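PDB 1W5R: arylamine n-acetyltransferase from Mycobacterium smegmatis, which catalyses the transfer of an acetyl group to arylamines, as a member of a family that works through a papain-like catalytic triad. Local coordinates for residues 28-32 / 138-142; 35-41 / 76-80; 94-100 / 177-183; 112-116 / 128-133. The protein carries 1 engineered substitution. All blocks are in the same frame, centred on the assembly; numbering follows the deposited sequence.

Contact 1 of 4, residues 28-32 / 138-142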
loop_
_atom_site.group_PDB
_atom_site.type_symbol
_atom_site.label_atom_id
_atom_site.label_comp_id
_atom_site.label_asym_id
_atom_site.label_seq_id
_atom_site.Cartn_x
_atom_site.Cartn_y
_atom_site.Cartn_z
ATOM N N LEU A 28 -3.811 9.226 31.280
ATOM C CA LEU A 28 -4.219 10.056 30.146
ATOM C C LEU A 28 -3.536 9.577 28.868
ATOM O O LEU A 28 -4.193 9.413 27.826
ATOM C CB LEU A 28 -3.932 11.530 30.417
ATOM C CG LEU A 28 -4.543 12.538 29.427
ATOM C CD1 LEU A 28 -6.067 12.443 29.370
ATOM C CD2 LEU A 28 -4.100 13.935 29.802
ATOM N N HIS A 29 -2.236 9.314 28.942
ATOM C CA HIS A 29 -1.510 8.753 27.794
ATOM C C HIS A 29 -2.068 7.388 27.360
ATOM O O HIS A 29 -2.281 7.128 26.173
ATOM C CB HIS A 29 -0.015 8.623 28.120
ATOM C CG HIS A 29 0.729 9.919 28.080
ATOM N ND1 HIS A 29 1.412 10.348 26.963
ATOM C CD2 HIS A 29 0.893 10.884 29.016
ATOM C CE1 HIS A 29 1.968 11.519 27.215
ATOM N NE2 HIS A 29 1.675 11.864 28.456
ATOM N N ALA A 30 -2.310 6.507 28.326
ATOM C CA ALA A 30 -2.792 5.164 28.015
ATOM C C ALA A 30 -4.172 5.183 27.371
ATOM O O ALA A 30 -4.426 4.443 26.418
ATOM C CB ALA A 30 -2.800 4.288 29.275
ATOM N N ILE A 31 -5.060 6.029 27.895
ATOM C CA ILE A 31 -6.420 6.118 27.357
ATOM C C ILE A 31 -6.419 6.672 25.925
ATOM O O ILE A 31 -7.087 6.121 25.061
ATOM C CB ILE A 31 -7.339 6.940 28.278
ATOM C CG1 ILE A 31 -7.636 6.145 29.558
ATOM C CG2 ILE A 31 -8.650 7.313 27.560
ATOM C CD1 ILE A 31 -8.581 6.835 30.512
ATOM N N VAL A 32 -5.664 7.739 25.683
ATOM C CA VAL A 32 -5.582 8.314 24.320
ATOM C C VAL A 32 -5.095 7.238 23.332
ATOM O O VAL A 32 -5.681 7.051 22.266
ATOM C CB VAL A 32 -4.671 9.576 24.292
ATOM C CG1 VAL A 32 -4.329 10.008 22.847
ATOM C CG2 VAL A 32 -5.323 10.733 25.037
ATOM N N LEU A 138 -4.010 13.813 17.141
ATOM C CA LEU A 138 -3.001 13.624 18.193
ATOM C C LEU A 138 -3.094 12.246 18.827
ATOM O O LEU A 138 -4.184 11.778 19.146
ATOM C CB LEU A 138 -3.164 14.660 19.294
ATOM C CG LEU A 138 -2.449 16.001 19.130
ATOM C CD1 LEU A 138 -2.925 16.998 20.169
ATOM C CD2 LEU A 138 -0.937 15.835 19.248
ATOM N N THR A 139 -1.932 11.610 19.004
ATOM C CA THR A 139 -1.868 10.270 19.574
ATOM C C THR A 139 -1.274 10.260 20.979
ATOM O O THR A 139 -1.077 9.189 21.577
ATOM C CB THR A 139 -1.077 9.328 18.658
ATOM O OG1 THR A 139 0.274 9.799 18.533
ATOM C CG2 THR A 139 -1.764 9.235 17.267
ATOM N N SER A 140 -1.027 11.460 21.498
ATOM C CA SER A 140 -0.658 11.675 22.901
ATOM C C SER A 140 -1.369 12.931 23.349
ATOM O O SER A 140 -1.662 13.795 22.530
ATOM C CB SER A 140 0.851 11.958 23.041
ATOM O OG SER A 140 1.640 10.937 22.483
ATOM N N PRO A 141 -1.588 13.080 24.669
ATOM C CA PRO A 141 -1.895 14.406 25.169
ATOM C C PRO A 141 -0.625 15.249 25.056
ATOM O O PRO A 141 0.482 14.705 25.193
ATOM C CB PRO A 141 -2.224 14.159 26.647
ATOM C CG PRO A 141 -1.515 12.921 27.002
ATOM C CD PRO A 141 -1.485 12.077 25.750
ATOM N N ILE A 142 -0.762 16.541 24.787
ATOM C CA ILE A 142 0.406 17.432 24.798
ATOM C C ILE A 142 0.122 18.591 25.726
ATOM O O ILE A 142 -1.035 18.859 26.049
ATOM C CB ILE A 142 0.826 17.932 23.378
ATOM C CG1 ILE A 142 -0.237 18.864 22.771
ATOM C CG2 ILE A 142 1.147 16.750 22.456
ATOM C CD1 ILE A 142 0.181 19.524 21.465
HETATM O O HOH W 1 -0.928 8.530 24.296
HETATM O O HOH W 2 1.646 9.017 24.592
#
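His29 and Ser140 bring the two backbones closest, with their CA atoms 5.8 Å apart, where helix 25-38 runs past the loop that joins strand 127-129 to strand 142-143. The arrangement is helix-on-loop packing in the arylamine N-acetyltransferase fold, and it illustrates how one proline can be received by three side chains of a helix. Pro141 is turned toward the helix and touches Leu28, His29 and Val32. Its CG sits almost exactly on the normal of the His29 imidazole, 3.6 Å from the centroid and only 7° off axis, a CH-pi contact over the face; its CD leans toward the ND1 side of the same ring. The CB edge of the proline slides against Leu28, whose CD2 approaches Pro141 CB to 3.7 Å. Val32 works with both branches. CG1, trans to the backbone N (chi1 168°), reaches the loop backbone, 3.6 Å from Thr139 O, while CG2 turns to the proline ring.

Direct hydrogen bonds between the segments are lacking, and water takes over the polar part. One water gives its hydrogens to His29 O and to Thr139 O, tying a helix carbonyl to a loop carbonyl. Arg153 also holds this loop, its NE bonding Thr139 O and its backbone N bonding Ser140 OG. The second water lies in the plane of the imidazole, at its edge, and joins His29 ND1 at 2.7 Å to Ser140 OG at 2.9 Å.

Contact 2 of 4, residues 35-41 / 76-80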
loop_
_atom_site.group_PDB
_atom_site.type_symbol
_atom_site.label_atom_id
_atom_site.label_comp_id
_atom_site.label_asym_id
_atom_site.label_seq_id
_atom_site.Cartn_x
_atom_site.Cartn_y
_atom_site.Cartn_z
ATOM N N HIS A 35 -7.852 4.511 22.883
ATOM C CA HIS A 35 -8.943 5.091 22.100
ATOM C C HIS A 35 -8.546 5.195 20.613
ATOM O O HIS A 35 -9.306 4.777 19.724
ATOM C CB HIS A 35 -9.325 6.445 22.696
ATOM C CG HIS A 35 -10.563 7.057 22.111
ATOM N ND1 HIS A 35 -11.677 7.339 22.878
ATOM C CD2 HIS A 35 -10.857 7.470 20.852
ATOM C CE1 HIS A 35 -12.602 7.897 22.116
ATOM N NE2 HIS A 35 -12.131 7.987 20.883
ATOM N N ASN A 36 -7.334 5.691 20.361
ATOM C CA ASN A 36 -6.821 5.849 18.998
ATOM C C ASN A 36 -6.941 4.564 18.189
ATOM O O ASN A 36 -7.322 4.596 17.015
ATOM C CB ASN A 36 -5.325 6.205 19.025
ATOM C CG ASN A 36 -5.039 7.680 19.320
ATOM O OD1 ASN A 36 -5.874 8.592 19.136
ATOM N ND2 ASN A 36 -3.823 7.925 19.742
ATOM N N ARG A 37 -6.567 3.438 18.797
ATOM C CA ARG A 37 -6.521 2.187 18.049
ATOM C C ARG A 37 -7.829 1.423 18.022
ATOM O O ARG A 37 -7.965 0.479 17.250
ATOM C CB ARG A 37 -5.399 1.249 18.549
ATOM C CG ARG A 37 -5.643 0.616 19.925
ATOM C CD ARG A 37 -4.521 -0.332 20.318
ATOM N NE ARG A 37 -3.264 0.371 20.592
ATOM C CZ ARG A 37 -2.872 0.792 21.796
ATOM N NH1 ARG A 37 -1.695 1.401 21.923
ATOM N NH2 ARG A 37 -3.649 0.618 22.877
ATOM N N SER A 38 -8.773 1.812 18.884
ATOM C CA SER A 38 -9.994 1.022 19.097
ATOM C C SER A 38 -11.287 1.571 18.502
ATOM O O SER A 38 -12.162 0.781 18.112
ATOM C CB SER A 38 -10.230 0.817 20.598
ATOM O OG SER A 38 -9.140 0.161 21.226
ATOM N N ILE A 39 -11.426 2.896 18.491
ATOM C CA ILE A 39 -12.663 3.522 18.012
ATOM C C ILE A 39 -12.288 4.360 16.784
ATOM O O ILE A 39 -11.564 5.347 16.906
ATOM C CB ILE A 39 -13.364 4.396 19.099
ATOM C CG1 ILE A 39 -13.553 3.610 20.411
ATOM C CG2 ILE A 39 -14.716 4.911 18.590
ATOM C CD1 ILE A 39 -14.216 4.437 21.540
ATOM N N PRO A 40 -12.752 3.944 15.601
ATOM C CA PRO A 40 -12.348 4.673 14.411
ATOM C C PRO A 40 -13.079 6.005 14.227
ATOM O O PRO A 40 -14.185 6.200 14.743
ATOM C CB PRO A 40 -12.709 3.700 13.287
ATOM C CG PRO A 40 -13.943 2.996 13.808
ATOM C CD PRO A 40 -13.649 2.814 15.282
ATOM N N PHE A 41 -12.440 6.915 13.501
ATOM C CA PHE A 41 -13.135 8.069 12.946
ATOM C C PHE A 41 -14.008 7.543 11.799
ATOM O O PHE A 41 -13.558 6.757 10.961
ATOM C CB PHE A 41 -12.122 9.087 12.412
ATOM C CG PHE A 41 -12.734 10.364 11.942
ATOM C CD1 PHE A 41 -12.664 11.510 12.737
ATOM C CD2 PHE A 41 -13.370 10.437 10.695
ATOM C CE1 PHE A 41 -13.224 12.721 12.301
ATOM C CE2 PHE A 41 -13.944 11.640 10.249
ATOM C CZ PHE A 41 -13.873 12.785 11.064
ATOM N N HIS A 76 -16.165 11.777 19.112
ATOM C CA HIS A 76 -14.948 11.289 19.765
ATOM C C HIS A 76 -14.570 12.065 20.997
ATOM O O HIS A 76 -14.429 11.500 22.084
ATOM C CB HIS A 76 -13.788 11.333 18.783
ATOM C CG HIS A 76 -13.687 10.101 17.948
ATOM N ND1 HIS A 76 -13.178 8.916 18.438
ATOM C CD2 HIS A 76 -14.077 9.851 16.674
ATOM C CE1 HIS A 76 -13.234 7.995 17.493
ATOM N NE2 HIS A 76 -13.783 8.534 16.414
ATOM N N ASN A 77 -14.391 13.359 20.827
ATOM C CA ASN A 77 -13.955 14.182 21.946
ATOM C C ASN A 77 -15.065 14.413 22.941
ATOM O O ASN A 77 -14.795 14.589 24.133
ATOM C CB ASN A 77 -13.302 15.464 21.444
ATOM C CG ASN A 77 -11.926 15.186 20.844
ATOM O OD1 ASN A 77 -11.204 14.320 21.337
ATOM N ND2 ASN A 77 -11.581 15.887 19.770
ATOM N N GLY A 78 -16.303 14.376 22.474
ATOM C CA GLY A 78 -17.419 14.446 23.411
ATOM C C GLY A 78 -17.366 13.247 24.334
ATOM O O GLY A 78 -17.363 13.397 25.563
ATOM N N LEU A 79 -17.294 12.050 23.751
ATOM C CA LEU A 79 -17.226 10.826 24.531
ATOM C C LEU A 79 -16.049 10.837 25.500
ATOM O O LEU A 79 -16.210 10.541 26.696
ATOM C CB LEU A 79 -17.132 9.602 23.603
ATOM C CG LEU A 79 -16.955 8.240 24.290
ATOM C CD1 LEU A 79 -18.136 7.912 25.170
ATOM C CD2 LEU A 79 -16.754 7.145 23.255
ATOM N N LEU A 80 -14.858 11.138 24.992
ATOM C CA LEU A 80 -13.672 11.121 25.847
ATOM C C LEU A 80 -13.781 12.159 26.950
ATOM O O LEU A 80 -13.331 11.923 28.075
ATOM C CB LEU A 80 -12.404 11.345 25.008
ATOM C CG LEU A 80 -11.084 11.227 25.779
ATOM C CD1 LEU A 80 -10.990 9.935 26.581
ATOM C CD2 LEU A 80 -9.917 11.333 24.806
#
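His76 lays its imidazole across the turn that ends helix 25-38, its rim running past Ile39 CG2, whose gap to His76 CE1 is 3.6 Å. His76 ND1 meets His35 NE2 at 2.8 Å in a nearly straight bond (166°), each nitrogen close to the plane of the other's ring, and either could supply the proton. The two rings meet rim to rim, with planes 59° apart, and do not stack. On its far side His76 NE2 donates to Pro40 O at 2.9 Å; the acceptor lies in the ring plane, but the donor stands well above the carbonyl plane, and the bond is bent. Fixed at both nitrogens, the imidazole has little freedom to rotate. His35 is held in turn at ND1 by the hydroxyl of Tyr11, and its CG points away from its own backbone N (chi1 -172°), which carries the ring out to the neighbouring helix. Beside the histidines, Ile39 CD1 lies over one face of the His35 ring and reaches Leu79 CD2 at 4.1 Å. This buried histidine pair, flanked by apolar side chains, joins helix 25-38 to helix 73-87 in the N-terminal helical region of the arylamine N-acetyltransferase fold.

Contact 3 of 4, residues 94-100 / 177-183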
loop_
_atom_site.group_PDB
_atom_site.type_symbol
_atom_site.label_atom_id
_atom_site.label_comp_id
_atom_site.label_asym_id
_atom_site.label_seq_id
_atom_site.Cartn_x
_atom_site.Cartn_y
_atom_site.Cartn_z
ATOM N N LEU A 94 -13.339 22.672 24.045
ATOM C CA LEU A 94 -13.017 23.815 23.208
ATOM C C LEU A 94 -13.499 23.585 21.784
ATOM O O LEU A 94 -13.694 22.430 21.371
ATOM C CB LEU A 94 -11.503 24.045 23.196
ATOM C CG LEU A 94 -10.798 24.089 24.563
ATOM C CD1 LEU A 94 -9.308 24.374 24.400
ATOM C CD2 LEU A 94 -11.425 25.132 25.486
ATOM N N SER A 95 -13.678 24.681 21.057
ATOM C CA SER A 95 -13.995 24.634 19.632
ATOM C C SER A 95 -12.866 25.219 18.793
ATOM O O SER A 95 -12.077 26.047 19.274
ATOM C CB SER A 95 -15.303 25.390 19.340
ATOM O OG SER A 95 -15.154 26.765 19.645
ATOM N N GLY A 96 -12.799 24.788 17.535
ATOM C CA GLY A 96 -11.787 25.291 16.627
ATOM C C GLY A 96 -12.202 25.289 15.164
ATOM O O GLY A 96 -13.273 24.781 14.800
ATOM N N ARG A 97 -11.341 25.863 14.337
ATOM C CA ARG A 97 -11.562 26.039 12.905
ATOM C C ARG A 97 -10.470 25.260 12.187
ATOM O O ARG A 97 -9.288 25.380 12.542
ATOM C CB ARG A 97 -11.425 27.519 12.526
ATOM C CG ARG A 97 -12.312 28.465 13.342
ATOM C CD ARG A 97 -12.125 29.905 12.892
ATOM N NE ARG A 97 -12.770 30.828 13.818
ATOM C CZ ARG A 97 -14.057 31.180 13.750
ATOM N NH1 ARG A 97 -14.835 30.722 12.780
ATOM N NH2 ARG A 97 -14.553 32.017 14.643
ATOM N N VAL A 98 -10.846 24.458 11.191
ATOM C CA VAL A 98 -9.868 23.608 10.507
ATOM C C VAL A 98 -9.211 24.375 9.376
ATOM O O VAL A 98 -9.868 24.890 8.476
ATOM C CB VAL A 98 -10.520 22.274 10.013
ATOM C CG1 VAL A 98 -9.505 21.401 9.224
ATOM C CG2 VAL A 98 -11.091 21.500 11.190
ATOM N N VAL A 99 -7.878 24.434 9.422
ATOM C CA VAL A 99 -7.126 25.182 8.418
ATOM C C VAL A 99 -6.260 24.251 7.569
ATOM O O VAL A 99 -5.459 24.715 6.748
ATOM C CB VAL A 99 -6.242 26.286 9.062
ATOM C CG1 VAL A 99 -7.096 27.300 9.819
ATOM C CG2 VAL A 99 -5.183 25.668 9.992
ATOM N N TRP A 100 -6.432 22.950 7.764
ATOM C CA TRP A 100 -5.589 21.967 7.094
ATOM C C TRP A 100 -5.617 22.111 5.570
ATOM O O TRP A 100 -6.678 22.058 4.950
ATOM C CB TRP A 100 -5.954 20.553 7.535
ATOM C CG TRP A 100 -4.806 19.606 7.346
ATOM C CD1 TRP A 100 -3.495 19.943 7.150
ATOM C CD2 TRP A 100 -4.853 18.180 7.369
ATOM N NE1 TRP A 100 -2.726 18.814 7.035
ATOM C CE2 TRP A 100 -3.535 17.716 7.164
ATOM C CE3 TRP A 100 -5.883 17.242 7.538
ATOM C CZ2 TRP A 100 -3.217 16.358 7.114
ATOM C CZ3 TRP A 100 -5.567 15.888 7.494
ATOM C CH2 TRP A 100 -4.244 15.460 7.284
ATOM N N GLN A 177 2.662 21.257 9.058
ATOM C CA GLN A 177 1.344 21.521 8.495
ATOM C C GLN A 177 0.400 21.963 9.596
ATOM O O GLN A 177 0.153 21.213 10.539
ATOM C CB GLN A 177 0.790 20.264 7.833
ATOM C CG GLN A 177 1.627 19.851 6.623
ATOM C CD GLN A 177 0.966 18.835 5.743
ATOM O OE1 GLN A 177 -0.026 18.211 6.118
ATOM N NE2 GLN A 177 1.520 18.657 4.544
ATOM N N PRO A 178 -0.092 23.205 9.506
ATOM C CA PRO A 178 -1.148 23.623 10.411
ATOM C C PRO A 178 -2.396 22.755 10.233
ATOM O O PRO A 178 -2.800 22.453 9.093
ATOM C CB PRO A 178 -1.420 25.069 9.968
ATOM C CG PRO A 178 -0.115 25.519 9.323
ATOM C CD PRO A 178 0.320 24.299 8.598
ATOM N N LEU A 179 -2.988 22.358 11.354
ATOM C CA LEU A 179 -4.167 21.497 11.346
ATOM C C LEU A 179 -5.421 22.302 11.656
ATOM O O LEU A 179 -6.380 22.286 10.874
ATOM C CB LEU A 179 -4.016 20.358 12.349
ATOM C CG LEU A 179 -2.791 19.437 12.168
ATOM C CD1 LEU A 179 -2.882 18.331 13.202
ATOM C CD2 LEU A 179 -2.645 18.873 10.740
ATOM N N TYR A 180 -5.425 22.996 12.794
ATOM C CA TYR A 180 -6.577 23.803 13.144
ATOM C C TYR A 180 -6.177 24.897 14.108
ATOM O O TYR A 180 -5.097 24.838 14.711
ATOM C CB TYR A 180 -7.695 22.935 13.728
ATOM C CG TYR A 180 -7.307 22.039 14.892
ATOM C CD1 TYR A 180 -7.231 22.530 16.204
ATOM C CD2 TYR A 180 -7.031 20.681 14.687
ATOM C CE1 TYR A 180 -6.897 21.693 17.285
ATOM C CE2 TYR A 180 -6.698 19.838 15.759
ATOM C CZ TYR A 180 -6.621 20.360 17.058
ATOM O OH TYR A 180 -6.339 19.543 18.136
ATOM N N THR A 181 -7.044 25.895 14.229
ATOM C CA THR A 181 -6.885 26.945 15.199
ATOM C C THR A 181 -8.000 26.816 16.229
ATOM O O THR A 181 -9.059 26.286 15.933
ATOM C CB THR A 181 -6.959 28.335 14.535
ATOM O OG1 THR A 181 -8.277 28.557 14.009
ATOM C CG2 THR A 181 -5.929 28.470 13.412
ATOM N N PHE A 182 -7.749 27.274 17.445
ATOM C CA PHE A 182 -8.763 27.218 18.494
ATOM C C PHE A 182 -8.473 28.248 19.568
ATOM O O PHE A 182 -7.322 28.672 19.735
ATOM C CB PHE A 182 -8.826 25.806 19.110
ATOM C CG PHE A 182 -7.580 25.401 19.869
ATOM C CD1 PHE A 182 -7.502 25.567 21.249
ATOM C CD2 PHE A 182 -6.498 24.829 19.206
ATOM C CE1 PHE A 182 -6.363 25.174 21.959
ATOM C CE2 PHE A 182 -5.352 24.444 19.908
ATOM C CZ PHE A 182 -5.285 24.615 21.281
ATOM N N THR A 183 -9.514 28.650 20.295
ATOM C CA THR A 183 -9.316 29.451 21.495
ATOM C C THR A 183 -9.539 28.591 22.735
ATOM O O THR A 183 -10.093 27.487 22.656
ATOM C CB THR A 183 -10.245 30.700 21.546
ATOM O OG1 THR A 183 -11.577 30.296 21.916
ATOM C CG2 THR A 183 -10.257 31.448 20.213
HETATM O O HOH W 3 -13.005 27.129 22.519
HETATM O O HOH W 4 -12.550 28.737 19.772
#
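Gly96 and Phe182 pair with their CA atoms 4.0 Å apart, and the missing side chain of the glycine gives a hollow into which Thr181 O, 3.0 Å from Gly96 CA, and Phe182 CB fit. Strands 94-98 and 177-182 are antiparallel neighbours in the large sheet, between strands 111-119 and 165-172, with a strong twist, 133° between their directions. Arg97 and Thr181 form the hydrogen-bonded pair, Arg97 N to Thr181 O at 2.8 Å and the return bond of similar length. Beyond Val98 the strand 94-98 gives way to a loop, while Leu179 and Tyr180 form a classic beta bulge against Leu168 on the other side.

The bumps then interlock in sequence. At one end, Leu94 CD1 nudges the Phe182 ring at CD1, 3.8 Å away, and two waters bridge Ser95 to the backbone of Thr183 where the strands part. Near the other, Val99 sits across its partner strand, CG1 leaning on Thr181 CG2 and CG2 on Pro178 CB at 3.8 Å. Last, the methyl CD2 of Leu179 sits over the Trp100 five-membered ring, 3.7 Å from its centroid and 11° off the normal.

Gln177 closes the rim of that indole: its OE1 lies in the indole plane, 2.9 Å from Trp100 NE1, which stands above the plane of the amide. The indole N-H is thereby satisfied, and this bond and the Leu179 methyl together limit the ring's rotation.

Contact 4 of 4, residues 112-116 / 128-133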
loop_
_atom_site.group_PDB
_atom_site.type_symbol
_atom_site.label_atom_id
_atom_site.label_comp_id
_atom_site.label_asym_id
_atom_site.label_seq_id
_atom_site.Cartn_x
_atom_site.Cartn_y
_atom_site.Cartn_z
ATOM N N THR A 112 -15.712 24.074 13.257
ATOM C CA THR A 112 -16.189 22.721 12.947
ATOM C C THR A 112 -15.464 21.643 13.750
ATOM O O THR A 112 -15.694 20.445 13.550
ATOM C CB THR A 112 -16.006 22.381 11.469
ATOM O OG1 THR A 112 -14.607 22.326 11.178
ATOM C CG2 THR A 112 -16.694 23.394 10.563
ATOM N N HIS A 113 -14.572 22.064 14.642
ATOM C CA HIS A 113 -13.815 21.101 15.442
ATOM C C HIS A 113 -14.087 21.295 16.927
ATOM O O HIS A 113 -14.524 22.379 17.364
ATOM C CB HIS A 113 -12.317 21.203 15.130
ATOM C CG HIS A 113 -11.510 20.027 15.599
ATOM N ND1 HIS A 113 -12.030 18.753 15.705
ATOM C CD2 HIS A 113 -10.202 19.924 15.944
ATOM C CE1 HIS A 113 -11.088 17.927 16.129
ATOM N NE2 HIS A 113 -9.969 18.613 16.283
ATOM N N ASN A 114 -13.826 20.244 17.693
ATOM C CA ASN A 114 -14.051 20.217 19.139
ATOM C C ASN A 114 -12.879 19.434 19.708
ATOM O O ASN A 114 -12.584 18.335 19.226
ATOM C CB ASN A 114 -15.404 19.528 19.416
ATOM C CG ASN A 114 -15.658 19.178 20.892
ATOM O OD1 ASN A 114 -16.292 18.159 21.163
ATOM N ND2 ASN A 114 -15.205 20.018 21.832
ATOM N N VAL A 115 -12.183 20.031 20.685
ATOM C CA VAL A 115 -11.051 19.386 21.349
ATOM C C VAL A 115 -11.191 19.565 22.867
ATOM O O VAL A 115 -12.108 20.264 23.327
ATOM C CB VAL A 115 -9.669 19.914 20.854
ATOM C CG1 VAL A 115 -9.527 19.686 19.361
ATOM C CG2 VAL A 115 -9.456 21.400 21.209
ATOM N N LEU A 116 -10.305 18.929 23.635
ATOM C CA LEU A 116 -10.392 18.994 25.098
ATOM C C LEU A 116 -9.191 19.703 25.686
ATOM O O LEU A 116 -8.067 19.534 25.197
ATOM C CB LEU A 116 -10.469 17.596 25.703
ATOM C CG LEU A 116 -11.588 16.709 25.152
ATOM C CD1 LEU A 116 -11.472 15.313 25.765
ATOM C CD2 LEU A 116 -12.965 17.341 25.416
ATOM N N LEU A 128 -3.716 19.609 25.979
ATOM C CA LEU A 128 -4.574 19.433 24.805
ATOM C C LEU A 128 -4.760 17.952 24.532
ATOM O O LEU A 128 -3.789 17.191 24.452
ATOM C CB LEU A 128 -3.973 20.130 23.585
ATOM C CG LEU A 128 -4.771 19.968 22.279
ATOM C CD1 LEU A 128 -6.174 20.559 22.393
ATOM C CD2 LEU A 128 -3.990 20.558 21.129
ATOM N N VAL A 129 -6.020 17.541 24.403
ATOM C CA VAL A 129 -6.348 16.154 24.087
ATOM C C VAL A 129 -7.301 16.189 22.899
ATOM O O VAL A 129 -8.299 16.910 22.914
ATOM C CB VAL A 129 -6.989 15.432 25.298
ATOM C CG1 VAL A 129 -7.438 14.044 24.908
ATOM C CG2 VAL A 129 -5.970 15.362 26.453
ATOM N N ASP A 130 -6.969 15.427 21.861
ATOM C CA ASP A 130 -7.802 15.418 20.662
ATOM C C ASP A 130 -7.681 14.055 20.022
ATOM O O ASP A 130 -6.663 13.741 19.422
ATOM C CB ASP A 130 -7.339 16.519 19.702
ATOM C CG ASP A 130 -8.116 16.539 18.382
ATOM O OD1 ASP A 130 -9.150 15.839 18.258
ATOM O OD2 ASP A 130 -7.684 17.291 17.470
ATOM N N VAL A 131 -8.709 13.240 20.196
ATOM C CA VAL A 131 -8.744 11.917 19.578
ATOM C C VAL A 131 -9.756 11.885 18.421
ATOM O O VAL A 131 -10.120 10.811 17.932
ATOM C CB VAL A 131 -9.030 10.795 20.608
ATOM C CG1 VAL A 131 -7.910 10.737 21.665
ATOM C CG2 VAL A 131 -10.403 10.997 21.271
ATOM N N GLY A 132 -10.199 13.068 17.998
ATOM C CA GLY A 132 -11.293 13.170 17.040
ATOM C C GLY A 132 -11.003 13.815 15.701
ATOM O O GLY A 132 -11.941 14.048 14.918
ATOM N N PHE A 133 -9.730 14.096 15.408
ATOM C CA PHE A 133 -9.394 14.826 14.174
ATOM C C PHE A 133 -9.262 13.890 12.962
ATOM O O PHE A 133 -9.137 14.363 11.831
ATOM C CB PHE A 133 -8.097 15.624 14.361
ATOM C CG PHE A 133 -7.824 16.613 13.256
ATOM C CD1 PHE A 133 -8.697 17.683 13.015
ATOM C CD2 PHE A 133 -6.685 16.483 12.461
ATOM C CE1 PHE A 133 -8.441 18.598 11.978
ATOM C CE2 PHE A 133 -6.417 17.405 11.439
ATOM C CZ PHE A 133 -7.299 18.454 11.199
#
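His113 points its NE2 straight at the carboxylate of Asp130, donating to OD2 at 2.9 Å and 167°. The acceptor lies in the imidazole plane, yet the ring nitrogen comes from above the carboxylate plane, the two planes being 52° apart. Asp130 OD1 takes the backbone N of Gly132 at 3.0 Å, an Asx turn that, with Asn77 ND2 at the same oxygen, fixes the carboxylate; Tyr180 OH adds a weak bond to OD2. This pairing is consistent with the histidine and aspartate of the family's catalytic triad.

Packing is tight beside it. Leu116 and Val129 form a hydrogen-bonded antiparallel pair, Leu116 N to Val129 O at 2.9 Å. Val115 fits between Leu128 and Asp130, CG2 against Leu128 CD1 at 3.6 Å and CG1 against the Asp130 carboxylate. The more open side is toward Phe133, which is partly exposed and meets His113 mainly through CD1, off centre over one face of the imidazole; the ring planes are 54° apart.

Around it, the engineered Gln73, which begins helix 73-87 and probably takes the place of the family's catalytic cysteine, touches His113; strand 90-98 flanks strand 111-119; and helices 25-38 and 73-87 lie against Val129 and Val131.

How the contacts relate
Contact 4 holds the probable triad pair, and the others adjoin it. Its centre is about 9 Å from that of contact 3, which shares its sheet: Leu94 N pairs with Val115 O at 2.8 Å, and Tyr180 brings its weak bond to the triad carboxylate. Contact 2, centred about 10 Å from contact 4, adjoins it from the helical side, where Asn77 ND2 also bonds Asn114 O at 2.7 Å and so acts as a second shell. Contacts 1 and 2 share helix 25-38, and contact 1 meets contact 4 where Ile142 O takes Leu128 N. Contacts 1 and 3, about 18 Å apart between centres, do not touch; they lie in different directions from the site.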